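Local coordinates for transcription factor tau subunit sfc1 (Schizosaccharomyces pombe, PDB 4BJJ), which belongs to the tauA part of TFIIIC, which binds boxA promoter sites of tRNA and similar genes and thereby helps recruit RNA polymerase III, at residues I16-F21 with F29-G34; N57-P60 with Y64-P67. The protein carries 3 engineered substitutions. All coordinates share one frame; numbering follows the deposited sequence.

How the contacts relate
From the N terminus, strand 12-18 ends within residues 16-21, helix 25-30 follows, and contact 1 closes this excursion by bringing 29-34 back onto the strand end. The chain then passes through helix 35-47 and strand 55-56 before contact 2 pinches the base of the connection to strand 68-73, the antiparallel partner of 55-56. The two contacts lie in series, neither enclosing the other, with centres about 12 Å apart. They meet directly: the Thr31 O to Asn57 N distance of 2.7 Å marks a probable hydrogen bond, and Leu58 CD2 packs on His18 CE1. The buried strand-helix junction thus continues into the surface loop.

Contact 1: residues I16-F21 with F29-G34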
ATOM      1  N   ILE A  16      -4.764  -2.417  -3.505  1.00 33.35           N
ATOM      2  CA  ILE A  16      -4.792  -3.498  -4.451  1.00 33.53           C
ATOM      3  C   ILE A  16      -3.392  -3.722  -4.998  1.00 33.48           C
ATOM      4  O   ILE A  16      -2.840  -2.866  -5.679  1.00 36.53           O
ATOM      5  CB  ILE A  16      -5.746  -3.181  -5.592  1.00 32.55           C
ATOM      6  CG1 ILE A  16      -7.153  -3.007  -5.041  1.00 32.52           C
ATOM      7  CG2 ILE A  16      -5.754  -4.301  -6.604  1.00 36.07           C
ATOM      8  CD1 ILE A  16      -8.112  -2.372  -6.013  1.00 35.19           C
ATOM      9  N   GLU A  17      -2.820  -4.883  -4.714  1.00 35.81           N
ATOM     10  CA  GLU A  17      -1.486  -5.215  -5.225  1.00 35.39           C
ATOM     11  C   GLU A  17      -1.588  -5.948  -6.551  1.00 38.96           C
ATOM     12  O   GLU A  17      -1.654  -7.170  -6.597  1.00 39.80           O
ATOM     13  CB  GLU A  17      -0.690  -6.012  -4.187  1.00 31.42           C
ATOM     14  CG  GLU A  17      -0.361  -5.201  -2.928  1.00 33.20           C
ATOM     15  CD  GLU A  17       0.618  -5.905  -1.973  1.00 47.00           C
ATOM     16  OE1 GLU A  17       1.078  -7.045  -2.254  1.00 51.48           O
ATOM     17  OE2 GLU A  17       0.926  -5.307  -0.922  1.00 46.19           O
ATOM     18  N   HIS A  18      -1.577  -5.174  -7.629  1.00 38.88           N
ATOM     19  CA  HIS A  18      -1.750  -5.678  -8.984  1.00 37.52           C
ATOM     20  C   HIS A  18      -0.373  -6.101  -9.552  1.00 44.44           C
ATOM     21  O   HIS A  18       0.643  -5.482  -9.262  1.00 47.16           O
ATOM     22  CB  HIS A  18      -2.377  -4.543  -9.770  1.00 36.72           C
ATOM     23  CG  HIS A  18      -2.876  -4.902 -11.128  1.00 44.71           C
ATOM     24  ND1 HIS A  18      -2.034  -5.274 -12.153  1.00 44.97           N
ATOM     25  CD2 HIS A  18      -4.116  -4.843 -11.670  1.00 42.21           C
ATOM     26  CE1 HIS A  18      -2.737  -5.474 -13.253  1.00 40.51           C
ATOM     27  NE2 HIS A  18      -4.007  -5.210 -12.990  1.00 39.61           N
ATOM     28  N   PRO A  19      -0.322  -7.183 -10.334  1.00 44.51           N
ATOM     29  CA  PRO A  19       0.971  -7.707 -10.810  1.00 43.36           C
ATOM     30  C   PRO A  19       1.429  -7.186 -12.163  1.00 47.12           C
ATOM     31  O   PRO A  19       2.565  -7.423 -12.558  1.00 50.68           O
ATOM     32  CB  PRO A  19       0.715  -9.206 -10.939  1.00 45.48           C
ATOM     33  CG  PRO A  19      -0.763  -9.310 -11.219  1.00 41.40           C
ATOM     34  CD  PRO A  19      -1.430  -8.130 -10.568  1.00 38.70           C
ATOM     35  N   GLY A  20       0.535  -6.530 -12.885  1.00 49.95           N
ATOM     36  CA  GLY A  20       0.876  -5.850 -14.128  1.00 48.23           C
ATOM     37  C   GLY A  20       1.111  -4.345 -14.061  1.00 45.41           C
ATOM     38  O   GLY A  20       1.471  -3.808 -13.036  1.00 44.70           O
ATOM     39  N   PHE A  21       0.880  -3.674 -15.183  1.00 45.94           N
ATOM     40  CA  PHE A  21       1.377  -2.327 -15.384  1.00 49.55           C
ATOM     41  C   PHE A  21       0.376  -1.405 -16.024  1.00 53.47           C
ATOM     42  O   PHE A  21      -0.439  -1.808 -16.856  1.00 51.25           O
ATOM     43  CB  PHE A  21       2.631  -2.404 -16.248  1.00 54.13           C
ATOM     44  CG  PHE A  21       3.657  -3.346 -15.691  1.00 49.39           C
ATOM     45  CD1 PHE A  21       4.437  -2.968 -14.610  1.00 45.91           C
ATOM     46  CD2 PHE A  21       3.796  -4.622 -16.212  1.00 51.25           C
ATOM     47  CE1 PHE A  21       5.355  -3.837 -14.069  1.00 51.46           C
ATOM     48  CE2 PHE A  21       4.714  -5.507 -15.680  1.00 57.03           C
ATOM     49  CZ  PHE A  21       5.497  -5.123 -14.606  1.00 56.03           C
ATOM     50  N   PHE A  29      -7.184  -0.733 -15.709  1.00 52.55           N
ATOM     51  CA  PHE A  29      -8.317  -0.736 -14.785  1.00 51.14           C
ATOM     52  C   PHE A  29      -9.338  -1.785 -15.164  1.00 49.00           C
ATOM     53  O   PHE A  29     -10.014  -2.350 -14.312  1.00 50.76           O
ATOM     54  CB  PHE A  29      -9.012   0.610 -14.805  1.00 51.52           C
ATOM     55  CG  PHE A  29      -8.236   1.692 -14.154  1.00 53.02           C
ATOM     56  CD1 PHE A  29      -7.699   1.510 -12.890  1.00 52.59           C
ATOM     57  CD2 PHE A  29      -8.050   2.900 -14.795  1.00 53.63           C
ATOM     58  CE1 PHE A  29      -6.984   2.510 -12.285  1.00 57.92           C
ATOM     59  CE2 PHE A  29      -7.345   3.897 -14.193  1.00 57.58           C
ATOM     60  CZ  PHE A  29      -6.811   3.707 -12.931  1.00 58.81           C
ATOM     61  N   GLN A  30      -9.449  -2.026 -16.455  1.00 41.64           N
ATOM     62  CA  GLN A  30     -10.371  -3.018 -16.960  1.00 40.40           C
ATOM     63  C   GLN A  30     -10.007  -4.436 -16.485  1.00 45.41           C
ATOM     64  O   GLN A  30     -10.902  -5.287 -16.327  1.00 46.19           O
ATOM     65  CB  GLN A  30     -10.428  -2.928 -18.481  1.00 46.39           C
ATOM     66  CG  GLN A  30     -11.497  -3.777 -19.116  1.00 60.16           C
ATOM     67  CD  GLN A  30     -12.852  -3.564 -18.482  1.00 60.68           C
ATOM     68  OE1 GLN A  30     -13.233  -2.422 -18.162  1.00 64.05           O
ATOM     69  NE2 GLN A  30     -13.576  -4.674 -18.248  1.00 46.21           N
ATOM     70  N   THR A  31      -8.726  -4.688 -16.188  1.00 43.52           N
ATOM     71  CA  THR A  31      -8.337  -6.028 -15.735  1.00 43.46           C
ATOM     72  C   THR A  31      -9.000  -6.406 -14.408  1.00 39.94           C
ATOM     73  O   THR A  31      -9.054  -7.588 -14.037  1.00 40.87           O
ATOM     74  CB  THR A  31      -6.818  -6.206 -15.569  1.00 41.79           C
ATOM     75  OG1 THR A  31      -6.346  -5.359 -14.520  1.00 38.42           O
ATOM     76  CG2 THR A  31      -6.070  -5.924 -16.873  1.00 38.07           C
ATOM     77  N   LEU A  32      -9.468  -5.387 -13.694  1.00 39.03           N
ATOM     78  CA  LEU A  32     -10.157  -5.557 -12.417  1.00 38.40           C
ATOM     79  C   LEU A  32     -11.643  -5.262 -12.578  1.00 42.90           C
ATOM     80  O   LEU A  32     -12.373  -5.206 -11.608  1.00 49.45           O
ATOM     81  CB  LEU A  32      -9.569  -4.609 -11.388  1.00 37.78           C
ATOM     82  CG  LEU A  32      -8.120  -4.872 -11.022  1.00 39.81           C
ATOM     83  CD1 LEU A  32      -7.597  -3.754 -10.173  1.00 41.82           C
ATOM     84  CD2 LEU A  32      -7.971  -6.203 -10.290  1.00 42.09           C
ATOM     85  N   GLY A  33     -12.075  -5.063 -13.816  1.00 49.09           N
ATOM     86  CA  GLY A  33     -13.477  -4.893 -14.117  1.00 47.17           C
ATOM     87  C   GLY A  33     -13.870  -3.454 -14.335  1.00 51.74           C
ATOM     88  O   GLY A  33     -15.049  -3.153 -14.491  1.00 52.64           O
ATOM     89  N   GLY A  34     -12.888  -2.558 -14.339  1.00 50.71           N
ATOM     90  CA  GLY A  34     -13.144  -1.138 -14.547  1.00 46.70           C
ATOM     91  C   GLY A  34     -13.111  -0.345 -13.255  1.00 49.68           C
ATOM     92  O   GLY A  34     -13.052  -0.915 -12.172  1.00 54.25           O
TER
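His18 and Thr31 join the end of strand 12-18 to the turn that finishes helix 25-30, a Schellman motif with Gly33 at C-prime, within the Tau95 triple-barrel domain of this N-terminal, Sfc7-interacting fragment. The His18 ring swings out with CG anti to the backbone N (chi1 -169°), and its NE2 donates to Thr31 OG1 over 2.8 Å, nearly straight at 168° and in the ring plane. On the far side of the ring, ND1 accepts from Gly20 N at 3.0 Å. With both nitrogens engaged, the ring's rotation is fixed, consistent with a neutral imidazole protonated on NE2. Thr31 OG1 stands between its backbone N and carbonyl carbon, where it also bonds to Phe28 O in the helix; one hydroxyl therefore links the strand's histidine to the helix.

Leu32 and His18 run past one another in opposite senses, so that Leu32 CD1 comes to the ring edge, 3.9 Å from His18 CD2, and Leu56 of strand 55-56 touches both. Ile16, Glu17 and His18 also pair antiparallel with a strand of another protein's chain, probably Sfc7, so the sheet runs on into it. Ile16 meets Leu32 tip to tip, CG2 lying 4.1 Å from CD1.

Contact 2: residues N57-P60 with Y64-P67; sequences NLRP and YHHP
His65 and Asn57 both carry CG anti to the backbone N (chi1 -165° and -168°), and these torsions send the imidazole across the mouth of the loop while turning the amide back along its edge. Arg59 takes the other choice, with CG anti to the carbonyl carbon; its CB and CG lie over the ring, and the bend at chi3 then turns NE off toward Asp62. The three side chains close the base of the hairpin connection between the antiparallel strands 55-56 and 68-73.

Amide and imidazole lie almost coplanar, 12° apart, and run antiparallel past one another. Asn57 OD1 comes up at the ring edge, 3.1 Å from His65 CD2. Over one face sits Arg59: its CB makes a CH-pi contact 3.9 Å from the centroid of the His65 ring and close to the normal, and its backbone N lies above the same ring, displaced from the ring centre. Farther out, Arg59 CD passes 3.8 Å from His65 ND1, beyond which NE forms its salt bridge with Asp62. Beside the amide, Pro67 CG packs 4.3 Å from Asn57 CG.

A water completes the closure. It accepts from Leu58 N at 3.2 Å and lies 2.8 Å from His65 NE2, so ring and backbone are bridged through solvent.

What grips the loop, then, is one imidazole used on several sides: a C-H against an amide oxygen, a face against aliphatic carbon, and a nitrogen reached by water. The oxygen beside CD2 would tend to favour positive charge on the ring, whereas the nearby arginine would probably oppose it, an effect that Asp62 should soften.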
ATOM      1  N   ASN A  57      -8.339 -10.214 -14.344  1.00 41.47           N
ATOM      2  CA  ASN A  57      -8.310 -10.794 -15.680  1.00 42.49           C
ATOM      3  C   ASN A  57      -7.299 -10.063 -16.571  1.00 42.99           C
ATOM      4  O   ASN A  57      -7.627  -9.059 -17.202  1.00 45.69           O
ATOM      5  CB  ASN A  57      -9.711 -10.704 -16.293  1.00 42.82           C
ATOM      6  CG  ASN A  57      -9.846 -11.521 -17.533  1.00 46.93           C
ATOM      7  OD1 ASN A  57      -8.933 -12.228 -17.930  1.00 49.12           O
ATOM      8  ND2 ASN A  57     -10.990 -11.433 -18.157  1.00 52.67           N
ATOM      9  N   LEU A  58      -6.069 -10.560 -16.599  1.00 42.92           N
ATOM     10  CA  LEU A  58      -4.981  -9.917 -17.343  1.00 41.68           C
ATOM     11  C   LEU A  58      -5.037 -10.098 -18.847  1.00 46.36           C
ATOM     12  O   LEU A  58      -4.517  -9.265 -19.583  1.00 51.21           O
ATOM     13  CB  LEU A  58      -3.632 -10.445 -16.871  1.00 41.42           C
ATOM     14  CG  LEU A  58      -3.223 -10.091 -15.446  1.00 41.28           C
ATOM     15  CD1 LEU A  58      -1.923 -10.799 -15.120  1.00 40.32           C
ATOM     16  CD2 LEU A  58      -3.102  -8.585 -15.290  1.00 41.68           C
ATOM     17  N   ARG A  59      -5.637 -11.195 -19.304  1.00 46.19           N
ATOM     18  CA  ARG A  59      -5.707 -11.500 -20.725  1.00 34.97           C
ATOM     19  C   ARG A  59      -7.147 -11.765 -21.156  1.00 37.93           C
ATOM     20  O   ARG A  59      -7.500 -12.900 -21.425  1.00 35.02           O
ATOM     21  CB  ARG A  59      -4.828 -12.702 -21.054  1.00 32.90           C
ATOM     22  CG  ARG A  59      -3.362 -12.558 -20.659  1.00 32.00           C
ATOM     23  CD  ARG A  59      -2.586 -13.827 -20.958  1.00 37.08           C
ATOM     24  NE  ARG A  59      -2.668 -14.228 -22.361  1.00 41.67           N
ATOM     25  CZ  ARG A  59      -1.984 -13.666 -23.359  1.00 44.47           C
ATOM     26  NH1 ARG A  59      -1.159 -12.639 -23.150  1.00 40.75           N
ATOM     27  NH2 ARG A  59      -2.133 -14.132 -24.589  1.00 44.29           N
ATOM     28  N   PRO A  60      -7.962 -10.702 -21.269  1.00 39.40           N
ATOM     29  CA  PRO A  60      -9.402 -10.769 -21.587  1.00 39.19           C
ATOM     30  C   PRO A  60      -9.779 -11.489 -22.898  1.00 46.40           C
ATOM     31  O   PRO A  60     -10.796 -12.174 -22.915  1.00 47.47           O
ATOM     32  CB  PRO A  60      -9.828  -9.292 -21.661  1.00 32.44           C
ATOM     33  CG  PRO A  60      -8.562  -8.531 -21.897  1.00 34.74           C
ATOM     34  CD  PRO A  60      -7.462  -9.314 -21.241  1.00 34.06           C
ATOM     35  N   TYR A  64      -7.768 -19.404 -23.033  1.00 39.80           N
ATOM     36  CA  TYR A  64      -7.111 -20.268 -22.050  1.00 41.59           C
ATOM     37  C   TYR A  64      -6.887 -19.565 -20.717  1.00 42.90           C
ATOM     38  O   TYR A  64      -6.441 -20.200 -19.762  1.00 40.85           O
ATOM     39  CB  TYR A  64      -5.766 -20.751 -22.576  1.00 46.46           C
ATOM     40  CG  TYR A  64      -5.869 -21.447 -23.894  1.00 46.88           C
ATOM     41  CD1 TYR A  64      -6.082 -22.809 -23.959  1.00 52.22           C
ATOM     42  CD2 TYR A  64      -5.749 -20.741 -25.083  1.00 42.18           C
ATOM     43  CE1 TYR A  64      -6.183 -23.450 -25.174  1.00 55.14           C
ATOM     44  CE2 TYR A  64      -5.837 -21.381 -26.295  1.00 42.67           C
ATOM     45  CZ  TYR A  64      -6.062 -22.728 -26.332  1.00 47.64           C
ATOM     46  OH  TYR A  64      -6.171 -23.354 -27.535  1.00 54.07           O
ATOM     47  N   HIS A  65      -7.204 -18.271 -20.636  1.00 38.06           N
ATOM     48  CA  HIS A  65      -6.924 -17.514 -19.420  1.00 41.09           C
ATOM     49  C   HIS A  65      -7.956 -17.742 -18.328  1.00 43.13           C
ATOM     50  O   HIS A  65      -9.138 -17.625 -18.579  1.00 47.87           O
ATOM     51  CB  HIS A  65      -6.824 -16.024 -19.726  1.00 34.92           C
ATOM     52  CG  HIS A  65      -6.188 -15.239 -18.626  1.00 36.95           C
ATOM     53  ND1 HIS A  65      -4.846 -15.309 -18.356  1.00 36.38           N
ATOM     54  CD2 HIS A  65      -6.719 -14.368 -17.730  1.00 38.19           C
ATOM     55  CE1 HIS A  65      -4.565 -14.517 -17.326  1.00 37.77           C
ATOM     56  NE2 HIS A  65      -5.682 -13.942 -16.934  1.00 40.89           N
ATOM     57  N   HIS A  66      -7.486 -18.073 -17.125  1.00 51.44           N
ATOM     58  CA  HIS A  66      -8.343 -18.250 -15.939  1.00 57.72           C
ATOM     59  C   HIS A  66      -8.339 -16.957 -15.098  1.00 53.05           C
ATOM     60  O   HIS A  66      -7.364 -16.684 -14.422  1.00 47.79           O
ATOM     61  CB  HIS A  66      -7.821 -19.408 -15.042  1.00 36.43           C
ATOM     62  CG  HIS A  66      -8.013 -20.782 -15.619  1.00 54.72           C
ATOM     63  ND1 HIS A  66      -7.511 -21.157 -16.847  1.00 65.75           N
ATOM     64  CD2 HIS A  66      -8.629 -21.883 -15.123  1.00 59.47           C
ATOM     65  CE1 HIS A  66      -7.837 -22.416 -17.095  1.00 62.04           C
ATOM     66  NE2 HIS A  66      -8.509 -22.884 -16.059  1.00 56.11           N
ATOM     67  N   PRO A  67      -9.418 -16.159 -15.133  1.00 48.86           N
ATOM     68  CA  PRO A  67      -9.560 -15.099 -14.120  1.00 43.98           C
ATOM     69  C   PRO A  67      -9.306 -15.573 -12.675  1.00 43.79           C
ATOM     70  O   PRO A  67      -9.641 -16.683 -12.302  1.00 44.84           O
ATOM     71  CB  PRO A  67     -11.014 -14.662 -14.255  1.00 41.41           C
ATOM     72  CG  PRO A  67     -11.403 -15.031 -15.627  1.00 39.32           C
ATOM     73  CD  PRO A  67     -10.603 -16.259 -15.995  1.00 47.50           C
TER
HETATM   74  O   HOH W   1      -5.599 -12.792 -14.371  1.00 46.25           O